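Local coordinates for siderophore periplasmic binding protein (Thermobifida fusca, PDB 5DH0) that probably binds iron-loaded siderophore of the fuscachelin type outside the cell membrane and delivers it for uptake, at residues L48-E53 with F135-A140; F188-G193 with A199-N204; P85-A90 with E97-A102; E170-I175 with H212-K217. One frame throughout, in Å; residues are numbered along the deposited sequence.

How the contacts relate
From the N terminus, contact 1 opens first and closes a loop of 81 residues, joining the turn after strand 45-47 to the end of strand 132-137. Nested inside it, contact 3 ties strand 86-88 to helix 96-102; both reach the five-stranded parallel sheet, and they meet where Q88 OE1 bonds to E49 N. Contact 4 starts next and packs helix 158-178 against the end of helix 206-213. Contact 2, the hairpin of strands 187-193 and 197-201 in the mixed sheet, is nested inside contact 4 and joined to it by F188 N and K217 O. The two nested pairs follow in series without crossing; the centres of contacts 3 and 4 are farthest apart, about 40 Å.

Contact 1 (L48-E53 with F135-A140); sequences LEFGTE and FDFDGA
F50 turns its CG away from its own carbonyl carbon (chi1 -57°), while F137 holds its CG between backbone N and carbonyl carbon (chi1 65°), and these two choices send the rings to a common point between the segments. F50 CB already points toward 135-140. The rings form an offset edge-to-face pair, the edge of F137 turned to the face of F50, with centroids 5.0 Å apart and planes at 82°. The nearest atoms are F50 CE2 and F137 CZ, at 3.4 Å; F137 CE2 lies almost as near to the same F50 CE2, at 3.5 Å. F50 CD2 and CZ make the outer part of the contact. On the opposite face of the F50 ring sits E49 CG, 3.7 Å above the plane and offset toward the rim, so this phenyl group has the stem of its own neighbour on one side and F137 on the other. The pair lies at the C-terminal side of a parallel sheet: 48-53 connects strand 45-47 to helix 52-57, the start of a beta-alpha-beta crossover, and F137 ends strand 132-137 at the sheet edge. G51 N bonds back to L48 O at 2.8 Å, tightening the turn that carries F50. M147 of helix 142-154 touches both rings, and R112 packs against both as well. R112 also makes a salt bridge to E49 OE1, while E53 OE2 pairs with R290, which itself lies against F50.

Contact 2 (F188-G193 with A199-N204); sequences FALVFG and AVVNTN
L190 and V201 lie side by side, their side chains pointing the same way across an antiparallel hairpin, and L190 CD2 comes within 3.9 Å of V201 CG2. With L190 CG opposite its backbone N (chi1 171°), the branch lies alongside the valine. F192 behaves differently: its CG sits between backbone N and carbonyl carbon (chi1 62°), which lays the ring over the paired strand. A199 CB stands over one ring face in a CH-pi contact, 3.6 Å from the centroid of the F192 ring and offset toward the CZ end. At the ring edge, in the plane, V201 CG2 reaches F192 CE1 at 3.7 Å. V191 and V200 face the other side of the sheet and touch more loosely, CG1 of V191 with CG2 of V200. F192 and A199 form a hydrogen-bonded pair: A199 N gives a 2.8 Å bond to F192 O, and F192 N gives a more bent one to A199 O. V191 and V200 are the adjoining non-hydrogen-bonded pair. Farther along, V201 N donates to L190 O at 2.8 Å, nearly straight at 174°. Beyond this a water takes over, accepting from L190 N and donating to V201 O, which is also bonded to Q222. The hairpin belongs to the mixed sheet, with strand 246-250 beside 187-193 and strand 230-234 beside 197-201. The backbone bonds thus fix the register, the F192 ring is restrained both over a face and at its edge, and the water satisfies L190 N where the strands diverge.

Contact 3 (P85-A90 with E97-A102); sequences PVVQSA and EAIAEA
V87 meets A98 and I99 through carbon atoms alone, and this apolar packing is the main part of the contact. Its CB rests 3.7 Å from I99 CG1, while its CG1 branch, placed opposite the carbonyl carbon (chi1 -62°), turns to A98, reaching CB at 3.9 Å and passing beside the backbone carbon C of the same residue. V87 thus lies over two successive residues of the helix, with the small A98 letting the strand come near: the CA atoms of V87 and A98 are 5.3 Å apart. The axes of strand 86-88 and helix 97-102 approach to 7.6 Å. Their N-to-C directions make an angle of 134°. I99 is directed across the approach and carries on to L126 of helix 116-126. A second kind of touch involves the backbone. A98 CB sits 3.7 Å from V86 O, a van der Waals contact of a methyl with a carbonyl oxygen. Polar bonding lies round the contact instead: V87 shares a backbone bond with N95, whose OD1 also takes A98 N, and Q88 NE2 reaches L92 O. In the fold, strand 86-88 is an outermost strand of the five-stranded parallel sheet, and helix 96-102 is the helix of the beta-alpha-beta crossover that carries the chain over to strand 106-112, in the 3-2-1-4-5 order of Rossmann-like sheets. The chemistry implies a direct interface that is apolar and non-directional, with the directional hold coming through N95, just before the helical segment, which links strand and helix start.

Contact 4 (E170-I175 with H212-K217); sequences ERVEEI and HTLGAK
V172 and I175 of the long helix 158-178 receive L214, which stands where helix 206-213 ends in a Schellman motif at G215, with positive phi and G215 N bonded back to H212 O. Helix 158-178 runs in the chain between the strands of the two lobes, consistent with the long linking helix of this class of binding protein. Taken in order, R171 comes first and turns to E174 within the helix: NH1 makes a weak salt bridge to E174 OE2 at 3.3 Å, and I175 CD1 lies over one guanidinium face. V172 presents both of its methyls to 212-217. Its CG1, opposite the backbone N (chi1 157°), lies 4.1 Å from T213 O, and CG2 reaches L214 CD1 at 4.2 Å, the two side chains sliding past each other in opposite directions. E174 closes the salt bridge. I175 then meets L214 at about a right angle, CG2 to CD1 at 4.0 Å. Helix 292-307 also adjoins this meeting, L299 against R171 and V172, and I302 against L214. The single methyl L214 CD1 touches both helix residues, and its shortest approach is to the backbone, 3.8 Å from V172 O.

Contact 1 (L48-E53 with F135-A140)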
loop_
_atom_site.group_PDB
_atom_site.type_symbol
_atom_site.label_atom_id
_atom_site.label_comp_id
_atom_site.label_asym_id
_atom_site.label_seq_id
_atom_site.Cartn_x
_atom_site.Cartn_y
_atom_site.Cartn_z
ATOM N N LEU A 48 2.299 12.738 38.749
ATOM C CA LEU A 48 2.898 13.519 37.680
ATOM C C LEU A 48 2.475 12.891 36.350
ATOM O O LEU A 48 1.524 12.086 36.314
ATOM C CB LEU A 48 4.413 13.586 37.827
ATOM C CG LEU A 48 4.812 14.163 39.189
ATOM C CD1 LEU A 48 6.310 14.210 39.362
ATOM C CD2 LEU A 48 4.201 15.536 39.403
ATOM N N GLU A 49 3.159 13.254 35.267
ATOM C CA GLU A 49 2.729 12.818 33.939
ATOM C C GLU A 49 2.620 11.289 33.848
ATOM O O GLU A 49 3.478 10.567 34.363
ATOM C CB GLU A 49 3.671 13.341 32.848
ATOM C CG GLU A 49 3.049 13.242 31.458
ATOM C CD GLU A 49 4.026 13.523 30.330
ATOM O OE1 GLU A 49 5.215 13.135 30.462
ATOM O OE2 GLU A 49 3.588 14.115 29.306
ATOM N N PHE A 50 1.532 10.842 33.211
ATOM C CA PHE A 50 1.130 9.438 33.053
ATOM C C PHE A 50 0.645 8.811 34.353
ATOM O O PHE A 50 0.184 7.667 34.350
ATOM C CB PHE A 50 2.264 8.586 32.450
ATOM C CG PHE A 50 2.742 9.102 31.131
ATOM C CD1 PHE A 50 1.906 9.071 30.021
ATOM C CD2 PHE A 50 3.998 9.675 31.008
ATOM C CE1 PHE A 50 2.319 9.587 28.795
ATOM C CE2 PHE A 50 4.424 10.180 29.793
ATOM C CZ PHE A 50 3.581 10.141 28.682
ATOM N N GLY A 51 0.726 9.557 35.452
ATOM C CA GLY A 51 0.206 9.078 36.722
ATOM C C GLY A 51 -1.305 9.239 36.841
ATOM O O GLY A 51 -1.959 8.471 37.545
ATOM N N THR A 52 -1.865 10.236 36.160
ATOM C CA THR A 52 -3.290 10.536 36.278
ATOM C C THR A 52 -4.169 9.360 35.853
ATOM O O THR A 52 -5.137 9.020 36.540
ATOM C CB THR A 52 -3.689 11.758 35.432
ATOM O OG1 THR A 52 -2.851 12.871 35.765
ATOM C CG2 THR A 52 -5.140 12.113 35.693
ATOM N N GLU A 53 -3.828 8.744 34.723
ATOM C CA GLU A 53 -4.562 7.580 34.209
ATOM C C GLU A 53 -4.515 6.431 35.215
ATOM O O GLU A 53 -5.461 5.645 35.337
ATOM C CB GLU A 53 -3.983 7.130 32.860
ATOM C CG GLU A 53 -4.229 8.127 31.703
ATOM C CD GLU A 53 -3.400 9.427 31.810
ATOM O OE1 GLU A 53 -2.533 9.551 32.715
ATOM O OE2 GLU A 53 -3.637 10.338 30.988
ATOM N N PHE A 135 8.992 5.264 36.203
ATOM C CA PHE A 135 9.326 4.228 35.230
ATOM C C PHE A 135 9.646 4.825 33.863
ATOM O O PHE A 135 8.859 5.600 33.299
ATOM C CB PHE A 135 8.196 3.217 35.091
ATOM C CG PHE A 135 8.047 2.326 36.272
ATOM C CD1 PHE A 135 7.070 2.568 37.210
ATOM C CD2 PHE A 135 8.892 1.252 36.455
ATOM C CE1 PHE A 135 6.927 1.755 38.307
ATOM C CE2 PHE A 135 8.755 0.437 37.560
ATOM C CZ PHE A 135 7.771 0.699 38.489
ATOM N N ASP A 136 10.812 4.467 33.345
ATOM C CA ASP A 136 11.195 4.826 31.992
ATOM C C ASP A 136 10.398 4.025 30.980
ATOM O O ASP A 136 10.081 2.857 31.198
ATOM C CB ASP A 136 12.687 4.593 31.754
ATOM C CG ASP A 136 13.565 5.475 32.616
ATOM O OD1 ASP A 136 13.523 6.709 32.441
ATOM O OD2 ASP A 136 14.312 4.933 33.458
ATOM N N PHE A 137 10.065 4.662 29.872
ATOM C CA PHE A 137 9.448 3.945 28.774
ATOM C C PHE A 137 10.024 4.467 27.480
ATOM O O PHE A 137 10.436 5.620 27.387
ATOM C CB PHE A 137 7.927 4.099 28.784
ATOM C CG PHE A 137 7.456 5.510 28.549
ATOM C CD1 PHE A 137 7.085 5.932 27.278
ATOM C CD2 PHE A 137 7.377 6.417 29.604
ATOM C CE1 PHE A 137 6.653 7.235 27.063
ATOM C CE2 PHE A 137 6.944 7.721 29.390
ATOM C CZ PHE A 137 6.583 8.128 28.114
ATOM N N ASP A 138 10.067 3.600 26.485
ATOM C CA ASP A 138 10.536 4.003 25.182
ATOM C C ASP A 138 9.357 4.041 24.206
ATOM O O ASP A 138 8.382 3.316 24.367
ATOM C CB ASP A 138 11.623 3.048 24.694
ATOM C CG ASP A 138 12.182 3.451 23.355
ATOM O OD1 ASP A 138 12.665 4.600 23.236
ATOM O OD2 ASP A 138 12.105 2.634 22.409
ATOM N N GLY A 139 9.446 4.889 23.196
ATOM C CA GLY A 139 8.460 4.904 22.142
ATOM C C GLY A 139 7.155 5.602 22.477
ATOM O O GLY A 139 7.039 6.397 23.425
ATOM N N ALA A 140 6.166 5.294 21.654
ATOM C CA ALA A 140 4.805 5.752 21.830
ATOM C C ALA A 140 3.863 4.582 21.542
ATOM O O ALA A 140 2.702 4.780 21.190
ATOM C CB ALA A 140 4.514 6.934 20.909
#

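Contact 2 (F188-G193 with A199-N204)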
loop_
_atom_site.group_PDB
_atom_site.type_symbol
_atom_site.label_atom_id
_atom_site.label_comp_id
_atom_site.label_asym_id
_atom_site.label_seq_id
_atom_site.Cartn_x
_atom_site.Cartn_y
_atom_site.Cartn_z
ATOM N N PHE A 188 -6.114 0.567 6.287
ATOM C CA PHE A 188 -6.504 1.576 7.274
ATOM C C PHE A 188 -5.601 2.800 7.278
ATOM O O PHE A 188 -4.461 2.758 6.804
ATOM C CB PHE A 188 -6.503 0.974 8.677
ATOM C CG PHE A 188 -7.587 -0.010 8.900
ATOM C CD1 PHE A 188 -7.443 -1.326 8.487
ATOM C CD2 PHE A 188 -8.767 0.376 9.512
ATOM C CE1 PHE A 188 -8.460 -2.230 8.683
ATOM C CE2 PHE A 188 -9.781 -0.530 9.711
ATOM C CZ PHE A 188 -9.627 -1.836 9.295
ATOM N N ALA A 189 -6.112 3.893 7.836
ATOM C CA ALA A 189 -5.293 5.073 8.092
ATOM C C ALA A 189 -5.806 5.772 9.330
ATOM O O ALA A 189 -7.019 5.889 9.522
ATOM C CB ALA A 189 -5.302 6.006 6.916
ATOM N N LEU A 190 -4.882 6.206 10.184
ATOM C CA LEU A 190 -5.234 6.986 11.356
ATOM C C LEU A 190 -4.633 8.386 11.232
ATOM O O LEU A 190 -3.412 8.557 11.095
ATOM C CB LEU A 190 -4.764 6.306 12.636
ATOM C CG LEU A 190 -4.938 7.231 13.839
ATOM C CD1 LEU A 190 -6.409 7.618 14.034
ATOM C CD2 LEU A 190 -4.350 6.615 15.101
ATOM N N VAL A 191 -5.506 9.393 11.259
ATOM C CA VAL A 191 -5.078 10.766 11.008
ATOM C C VAL A 191 -5.477 11.684 12.146
ATOM O O VAL A 191 -6.422 11.381 12.878
ATOM C CB VAL A 191 -5.674 11.323 9.682
ATOM C CG1 VAL A 191 -5.310 10.419 8.475
ATOM C CG2 VAL A 191 -7.188 11.510 9.801
ATOM N N PHE A 192 -4.753 12.800 12.293
ATOM C CA PHE A 192 -5.196 13.924 13.135
ATOM C C PHE A 192 -4.736 15.262 12.539
ATOM O O PHE A 192 -3.775 15.319 11.769
ATOM C CB PHE A 192 -4.706 13.773 14.597
ATOM C CG PHE A 192 -3.208 13.770 14.763
ATOM C CD1 PHE A 192 -2.498 12.580 14.754
ATOM C CD2 PHE A 192 -2.503 14.959 14.972
ATOM C CE1 PHE A 192 -1.118 12.576 14.925
ATOM C CE2 PHE A 192 -1.127 14.949 15.139
ATOM C CZ PHE A 192 -0.439 13.763 15.117
ATOM N N GLY A 193 -5.449 16.332 12.863
ATOM C CA GLY A 193 -5.115 17.646 12.327
ATOM C C GLY A 193 -4.158 18.430 13.211
ATOM O O GLY A 193 -4.204 18.352 14.440
ATOM N N ALA A 199 -1.566 15.054 10.102
ATOM C CA ALA A 199 -0.642 13.973 10.348
ATOM C C ALA A 199 -1.293 12.585 10.127
ATOM O O ALA A 199 -2.483 12.389 10.400
ATOM C CB ALA A 199 -0.085 14.093 11.744
ATOM N N VAL A 200 -0.498 11.652 9.595
ATOM C CA VAL A 200 -0.867 10.238 9.477
ATOM C C VAL A 200 -0.015 9.429 10.453
ATOM O O VAL A 200 1.214 9.465 10.383
ATOM C CB VAL A 200 -0.666 9.696 8.038
ATOM C CG1 VAL A 200 -1.159 8.229 7.936
ATOM C CG2 VAL A 200 -1.373 10.603 7.012
ATOM N N VAL A 201 -0.659 8.718 11.375
ATOM C CA VAL A 201 0.067 8.037 12.447
ATOM C C VAL A 201 0.778 6.779 11.937
ATOM O O VAL A 201 0.287 6.091 11.048
ATOM C CB VAL A 201 -0.884 7.698 13.605
ATOM C CG1 VAL A 201 -0.180 6.864 14.696
ATOM C CG2 VAL A 201 -1.454 9.008 14.184
ATOM N N ASN A 202 1.960 6.523 12.489
ATOM C CA ASN A 202 2.837 5.450 12.056
ATOM C C ASN A 202 2.554 4.121 12.806
ATOM O O ASN A 202 1.797 4.090 13.782
ATOM C CB ASN A 202 4.292 5.897 12.249
ATOM C CG ASN A 202 5.277 5.163 11.324
ATOM O OD1 ASN A 202 4.886 4.516 10.354
ATOM N ND2 ASN A 202 6.557 5.288 11.620
ATOM N N THR A 203 3.159 3.031 12.347
ATOM C CA THR A 203 2.931 1.699 12.942
ATOM C C THR A 203 3.505 1.554 14.347
ATOM O O THR A 203 3.181 0.611 15.052
ATOM C CB THR A 203 3.549 0.590 12.075
ATOM O OG1 THR A 203 4.960 0.818 11.973
ATOM C CG2 THR A 203 2.926 0.586 10.661
ATOM N N ASN A 204 4.348 2.492 14.760
ATOM C CA ASN A 204 4.987 2.410 16.068
ATOM C C ASN A 204 4.368 3.311 17.132
ATOM O O ASN A 204 4.956 3.489 18.195
ATOM C CB ASN A 204 6.481 2.748 15.936
ATOM C CG ASN A 204 6.726 4.163 15.402
ATOM O OD1 ASN A 204 5.806 4.848 14.930
ATOM N ND2 ASN A 204 7.976 4.600 15.464
HETATM O O HOH W 1 -2.147 5.239 9.612
#

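Contact 3 (P85-A90 with E97-A102)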
loop_
_atom_site.group_PDB
_atom_site.type_symbol
_atom_site.label_atom_id
_atom_site.label_comp_id
_atom_site.label_asym_id
_atom_site.label_seq_id
_atom_site.Cartn_x
_atom_site.Cartn_y
_atom_site.Cartn_z
ATOM N N PRO A 85 -5.003 20.160 43.373
ATOM C CA PRO A 85 -3.878 21.083 43.194
ATOM C C PRO A 85 -2.973 20.677 42.023
ATOM O O PRO A 85 -2.701 19.484 41.845
ATOM C CB PRO A 85 -3.125 20.983 44.526
ATOM C CG PRO A 85 -4.120 20.410 45.494
ATOM C CD PRO A 85 -4.966 19.491 44.684
ATOM N N VAL A 86 -2.533 21.662 41.240
ATOM C CA VAL A 86 -1.644 21.436 40.106
ATOM C C VAL A 86 -0.197 21.529 40.552
ATOM O O VAL A 86 0.178 22.483 41.232
ATOM C CB VAL A 86 -1.906 22.451 38.977
ATOM C CG1 VAL A 86 -0.813 22.386 37.927
ATOM C CG2 VAL A 86 -3.255 22.192 38.352
ATOM N N VAL A 87 0.615 20.543 40.171
ATOM C CA VAL A 87 1.976 20.438 40.690
ATOM C C VAL A 87 3.013 20.321 39.572
ATOM O O VAL A 87 4.238 20.351 39.808
ATOM C CB VAL A 87 2.101 19.227 41.639
ATOM C CG1 VAL A 87 1.188 19.399 42.834
ATOM C CG2 VAL A 87 1.746 17.944 40.906
ATOM N N GLN A 88 2.518 20.182 38.349
ATOM C CA GLN A 88 3.387 20.087 37.187
ATOM C C GLN A 88 2.627 20.719 36.033
ATOM O O GLN A 88 1.404 20.613 35.966
ATOM C CB GLN A 88 3.776 18.624 36.910
ATOM C CG GLN A 88 4.586 18.380 35.636
ATOM C CD GLN A 88 5.058 16.928 35.480
ATOM O OE1 GLN A 88 4.275 15.981 35.610
ATOM N NE2 GLN A 88 6.342 16.755 35.174
ATOM N N SER A 89 3.338 21.415 35.158
ATOM C CA SER A 89 2.694 22.083 34.034
ATOM C C SER A 89 2.747 21.250 32.757
ATOM O O SER A 89 3.468 20.255 32.682
ATOM C CB SER A 89 3.349 23.442 33.784
ATOM O OG SER A 89 4.637 23.266 33.214
ATOM N N ALA A 90 1.971 21.674 31.762
ATOM C CA ALA A 90 2.001 21.098 30.414
ATOM C C ALA A 90 3.419 20.876 29.898
ATOM O O ALA A 90 3.736 19.814 29.370
ATOM C CB ALA A 90 1.231 21.997 29.445
ATOM N N GLU A 97 7.361 23.261 45.416
ATOM C CA GLU A 97 6.604 23.826 46.522
ATOM C C GLU A 97 5.191 23.287 46.582
ATOM O O GLU A 97 4.679 22.985 47.651
ATOM C CB GLU A 97 6.545 25.347 46.409
ATOM C CG GLU A 97 7.787 26.061 46.875
ATOM C CD GLU A 97 7.446 27.184 47.828
ATOM O OE1 GLU A 97 6.250 27.561 47.884
ATOM O OE2 GLU A 97 8.362 27.672 48.526
ATOM N N ALA A 98 4.552 23.194 45.424
ATOM C CA ALA A 98 3.180 22.720 45.363
ATOM C C ALA A 98 3.116 21.266 45.829
ATOM O O ALA A 98 2.155 20.845 46.481
ATOM C CB ALA A 98 2.626 22.872 43.946
ATOM N N ILE A 99 4.155 20.505 45.513
ATOM C CA ILE A 99 4.169 19.100 45.870
ATOM C C ILE A 99 4.294 18.938 47.374
ATOM O O ILE A 99 3.580 18.135 47.968
ATOM C CB ILE A 99 5.303 18.343 45.165
ATOM C CG1 ILE A 99 5.026 18.304 43.662
ATOM C CG2 ILE A 99 5.445 16.939 45.752
ATOM C CD1 ILE A 99 6.006 17.480 42.878
ATOM N N ALA A 100 5.183 19.712 47.989
ATOM C CA ALA A 100 5.344 19.649 49.436
ATOM C C ALA A 100 4.063 20.113 50.148
ATOM O O ALA A 100 3.671 19.544 51.170
ATOM C CB ALA A 100 6.544 20.471 49.879
ATOM N N GLU A 101 3.382 21.113 49.596
ATOM C CA GLU A 101 2.141 21.568 50.215
ATOM C C GLU A 101 1.033 20.508 50.153
ATOM O O GLU A 101 0.221 20.410 51.071
ATOM C CB GLU A 101 1.670 22.869 49.575
ATOM C CG GLU A 101 2.076 24.109 50.379
ATOM C CD GLU A 101 1.540 25.395 49.777
ATOM O OE1 GLU A 101 2.213 25.960 48.883
ATOM O OE2 GLU A 101 0.444 25.840 50.197
ATOM N N ALA A 102 1.009 19.710 49.086
ATOM C CA ALA A 102 0.048 18.610 48.979
ATOM C C ALA A 102 0.331 17.486 49.985
ATOM O O ALA A 102 -0.552 16.691 50.272
ATOM C CB ALA A 102 0.033 18.047 47.574
#

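Contact 4 (E170-I175 with H212-K217)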
loop_
_atom_site.group_PDB
_atom_site.type_symbol
_atom_site.label_atom_id
_atom_site.label_comp_id
_atom_site.label_asym_id
_atom_site.label_seq_id
_atom_site.Cartn_x
_atom_site.Cartn_y
_atom_site.Cartn_z
ATOM N N GLU A 170 -5.957 -11.368 24.581
ATOM C CA GLU A 170 -7.058 -12.221 24.160
ATOM C C GLU A 170 -7.837 -11.630 22.996
ATOM O O GLU A 170 -8.102 -12.315 22.011
ATOM C CB GLU A 170 -8.015 -12.475 25.325
ATOM C CG GLU A 170 -7.698 -13.724 26.154
ATOM C CD GLU A 170 -8.188 -13.610 27.602
ATOM O OE1 GLU A 170 -9.252 -12.963 27.853
ATOM O OE2 GLU A 170 -7.485 -14.157 28.491
ATOM N N ARG A 171 -8.206 -10.359 23.106
ATOM C CA ARG A 171 -9.079 -9.749 22.110
ATOM C C ARG A 171 -8.373 -9.541 20.775
ATOM O O ARG A 171 -9.018 -9.582 19.723
ATOM C CB ARG A 171 -9.654 -8.420 22.631
ATOM C CG ARG A 171 -10.802 -8.571 23.638
ATOM C CD ARG A 171 -11.946 -7.629 23.287
ATOM N NE ARG A 171 -12.670 -8.122 22.126
ATOM C CZ ARG A 171 -13.309 -7.360 21.251
ATOM N NH1 ARG A 171 -13.934 -7.925 20.224
ATOM N NH2 ARG A 171 -13.314 -6.038 21.391
ATOM N N VAL A 172 -7.060 -9.329 20.806
ATOM C CA VAL A 172 -6.280 -9.220 19.566
ATOM C C VAL A 172 -6.294 -10.552 18.786
ATOM O O VAL A 172 -6.508 -10.564 17.564
ATOM C CB VAL A 172 -4.813 -8.792 19.846
ATOM C CG1 VAL A 172 -3.901 -9.201 18.715
ATOM C CG2 VAL A 172 -4.722 -7.284 20.095
ATOM N N GLU A 173 -6.081 -11.667 19.489
ATOM C CA GLU A 173 -6.216 -13.004 18.897
ATOM C C GLU A 173 -7.635 -13.248 18.361
ATOM O O GLU A 173 -7.808 -13.689 17.218
ATOM C CB GLU A 173 -5.850 -14.072 19.930
ATOM C CG GLU A 173 -4.426 -13.907 20.468
ATOM C CD GLU A 173 -4.172 -14.695 21.745
ATOM O OE1 GLU A 173 -4.995 -15.591 22.076
ATOM O OE2 GLU A 173 -3.166 -14.388 22.434
ATOM N N GLU A 174 -8.652 -12.934 19.164
ATOM C CA GLU A 174 -10.035 -13.136 18.737
ATOM C C GLU A 174 -10.371 -12.380 17.458
ATOM O O GLU A 174 -10.821 -12.985 16.476
ATOM C CB GLU A 174 -11.028 -12.710 19.819
ATOM C CG GLU A 174 -12.484 -12.799 19.326
ATOM C CD GLU A 174 -13.449 -11.870 20.051
ATOM O OE1 GLU A 174 -13.501 -11.920 21.295
ATOM O OE2 GLU A 174 -14.191 -11.119 19.377
ATOM N N ILE A 175 -10.158 -11.060 17.483
ATOM C CA ILE A 175 -10.478 -10.187 16.357
ATOM C C ILE A 175 -9.669 -10.566 15.116
ATOM O O ILE A 175 -10.196 -10.607 13.992
ATOM C CB ILE A 175 -10.232 -8.700 16.732
ATOM C CG1 ILE A 175 -11.244 -8.268 17.798
ATOM C CG2 ILE A 175 -10.307 -7.792 15.493
ATOM C CD1 ILE A 175 -10.990 -6.906 18.391
ATOM N N HIS A 212 -1.388 -1.979 13.898
ATOM C CA HIS A 212 -0.265 -2.797 13.465
ATOM C C HIS A 212 -0.196 -4.105 14.284
ATOM O O HIS A 212 -0.093 -5.188 13.722
ATOM C CB HIS A 212 1.037 -2.010 13.582
ATOM C CG HIS A 212 2.239 -2.742 13.066
ATOM N ND1 HIS A 212 2.395 -3.084 11.736
ATOM C CD2 HIS A 212 3.353 -3.186 13.701
ATOM C CE1 HIS A 212 3.548 -3.710 11.576
ATOM N NE2 HIS A 212 4.147 -3.790 12.753
ATOM N N THR A 213 -0.281 -3.994 15.604
ATOM C CA THR A 213 -0.247 -5.154 16.488
ATOM C C THR A 213 -1.343 -6.177 16.139
ATOM O O THR A 213 -1.173 -7.370 16.291
ATOM C CB THR A 213 -0.390 -4.694 17.942
ATOM O OG1 THR A 213 0.716 -3.844 18.269
ATOM C CG2 THR A 213 -0.425 -5.864 18.903
ATOM N N LEU A 214 -2.455 -5.680 15.631
ATOM C CA LEU A 214 -3.580 -6.497 15.253
ATOM C C LEU A 214 -3.335 -7.173 13.904
ATOM O O LEU A 214 -4.048 -8.100 13.515
ATOM C CB LEU A 214 -4.820 -5.622 15.194
ATOM C CG LEU A 214 -6.221 -6.180 15.098
ATOM C CD1 LEU A 214 -6.545 -6.959 16.367
ATOM C CD2 LEU A 214 -7.174 -5.013 14.926
ATOM N N GLY A 215 -2.328 -6.699 13.180
ATOM C CA GLY A 215 -2.078 -7.216 11.848
ATOM C C GLY A 215 -2.840 -6.505 10.745
ATOM O O GLY A 215 -2.908 -6.996 9.617
ATOM N N ALA A 216 -3.400 -5.332 11.049
ATOM C CA ALA A 216 -4.063 -4.527 10.021
ATOM C C ALA A 216 -3.047 -3.990 9.027
ATOM O O ALA A 216 -1.887 -3.793 9.361
ATOM C CB ALA A 216 -4.849 -3.375 10.645
ATOM N N LYS A 217 -3.485 -3.775 7.797
ATOM C CA LYS A 217 -2.660 -3.115 6.810
ATOM C C LYS A 217 -2.946 -1.603 6.875
ATOM O O LYS A 217 -4.112 -1.187 7.019
ATOM C CB LYS A 217 -2.948 -3.713 5.428
ATOM C CG LYS A 217 -2.344 -2.963 4.249
ATOM C CD LYS A 217 -1.876 -3.914 3.119
ATOM C CE LYS A 217 -2.779 -5.124 2.926
ATOM N NZ LYS A 217 -4.157 -4.774 2.515
#